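Local coordinates for PnpC (Pseudomonas putida, PDB 3N9T), which probably catalyses the intradiol, iron(III)-dependent ring cleavage of hydroxyquinol (hydroxyquinol 1,2-dioxygenase), at residues M159-G162 against D166-F169. Numbering follows the deposited sequence.
With FE (Fe (III) ion), chain D.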
loop_
_atom_site.group_PDB
_atom_site.type_symbol
_atom_site.label_atom_id
_atom_site.label_comp_id
_atom_site.label_asym_id
_atom_site.label_seq_id
_atom_site.Cartn_x
_atom_site.Cartn_y
_atom_site.Cartn_z
ATOM N N MET A 159 10.321 12.271 -24.681
ATOM C CA MET A 159 9.295 13.070 -23.991
ATOM C C MET A 159 8.053 13.332 -24.849
ATOM O O MET A 159 8.175 13.505 -26.045
ATOM C CB MET A 159 9.863 14.405 -23.508
ATOM C CG MET A 159 10.329 14.360 -22.052
ATOM S SD MET A 159 11.324 15.792 -21.590
ATOM C CE MET A 159 12.871 15.420 -22.437
ATOM N N TYR A 160 6.879 13.333 -24.220
ATOM C CA TYR A 160 5.645 13.813 -24.877
ATOM C C TYR A 160 5.613 15.357 -24.843
ATOM O O TYR A 160 6.079 15.957 -23.873
ATOM C CB TYR A 160 4.420 13.257 -24.194
ATOM C CG TYR A 160 4.358 11.754 -24.357
ATOM C CD1 TYR A 160 3.598 11.184 -25.365
ATOM C CD2 TYR A 160 5.096 10.904 -23.511
ATOM C CE1 TYR A 160 3.544 9.781 -25.527
ATOM C CE2 TYR A 160 5.064 9.496 -23.679
ATOM C CZ TYR A 160 4.297 8.954 -24.698
ATOM O OH TYR A 160 4.293 7.593 -24.908
ATOM N N SER A 161 5.092 15.995 -25.895
ATOM C CA SER A 161 4.831 17.442 -25.842
ATOM C C SER A 161 3.665 17.547 -24.868
ATOM O O SER A 161 2.984 16.567 -24.619
ATOM C CB SER A 161 4.411 17.948 -27.248
ATOM O OG SER A 161 3.186 17.364 -27.702
ATOM N N GLY A 162 3.479 18.664 -24.177
ATOM C CA GLY A 162 4.513 19.366 -23.548
ATOM C C GLY A 162 4.447 18.847 -22.110
ATOM O O GLY A 162 4.311 19.634 -21.166
ATOM N N ASP A 166 8.930 22.416 -23.893
ATOM C CA ASP A 166 9.752 23.002 -24.973
ATOM C C ASP A 166 9.371 22.589 -26.441
ATOM O O ASP A 166 9.652 23.319 -27.373
ATOM C CB ASP A 166 11.251 22.832 -24.627
ATOM C CG ASP A 166 12.176 22.816 -25.849
ATOM O OD1 ASP A 166 11.999 21.960 -26.769
ATOM O OD2 ASP A 166 13.124 23.650 -25.857
ATOM N N GLN A 167 8.698 21.447 -26.651
ATOM C CA GLN A 167 8.253 21.067 -28.025
ATOM C C GLN A 167 7.081 21.953 -28.485
ATOM O O GLN A 167 6.293 22.403 -27.637
ATOM C CB GLN A 167 7.762 19.617 -28.057
ATOM C CG GLN A 167 8.825 18.512 -27.940
ATOM C CD GLN A 167 8.154 17.161 -27.666
ATOM O OE1 GLN A 167 7.066 16.900 -28.173
ATOM N NE2 GLN A 167 8.770 16.326 -26.820
ATOM N N PRO A 168 6.936 22.142 -29.804
ATOM C CA PRO A 168 5.796 22.889 -30.403
ATOM C C PRO A 168 4.442 22.331 -29.947
ATOM O O PRO A 168 4.309 21.104 -29.761
ATOM C CB PRO A 168 5.969 22.676 -31.916
ATOM C CG PRO A 168 7.335 22.235 -32.130
ATOM C CD PRO A 168 7.903 21.686 -30.819
ATOM N N PHE A 169 3.466 23.225 -29.730
ATOM C CA PHE A 169 2.077 22.839 -29.511
ATOM C C PHE A 169 1.626 21.810 -30.561
ATOM O O PHE A 169 1.829 21.989 -31.747
ATOM C CB PHE A 169 1.126 24.057 -29.579
ATOM C CG PHE A 169 -0.312 23.696 -29.426
ATOM C CD1 PHE A 169 -0.908 23.667 -28.170
ATOM C CD2 PHE A 169 -1.082 23.376 -30.548
ATOM C CE1 PHE A 169 -2.250 23.318 -28.011
ATOM C CE2 PHE A 169 -2.417 23.012 -30.411
ATOM C CZ PHE A 169 -3.012 22.985 -29.132
HETATM FE FE FE D . 3.431 6.134 -23.905
HETATM O O HOH W 1 2.435 6.359 -22.043
#
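Gln-167 reaches across the loop that joins strands 148-152 and 173-177 and lays its amide along the backbone of Met-159 to Ser-161. With CG anti to its carbonyl carbon (chi1 -72°) and the chain extended beyond, the amide arrives beside the residues that flank Tyr-160. NE2 donates to Met-159 O at 3.0 Å; the bond is fairly straight (160°), but the donor stands well above the carbonyl plane, while the acceptor lies nearly in the plane of the amide. Asp-164 takes a second bond from NE2, and Asn-171 ND2 donates to OE1, so both ends of the amide are held and its rotation is fixed. The packing is tight around Ser-161, where CB comes within 3.0 Å of Gln-167 OE1 and 3.8 Å of Gln-167 CB, while its OG bonds to Asn-171 O. Toward solvent the contact thins out: exposed Pro-168 offers little beyond its O, 4.0 Å from Ser-161 CB. Were Gln-167 replaced by an alanine, Met-159 O, Asp-164 and Asn-171 would probably each lose a partner, and a gap would open beside Ser-161. Tyr-160 OH binds the iron(III) at 2.0 Å, the site being shared with Tyr-194, His-218 and His-220. The amide thus bonds the backbone just before a metal ligand and packs against Ser-161 just after it, consistent with a second-shell role in positioning the tyrosine of this intradiol dioxygenase iron site.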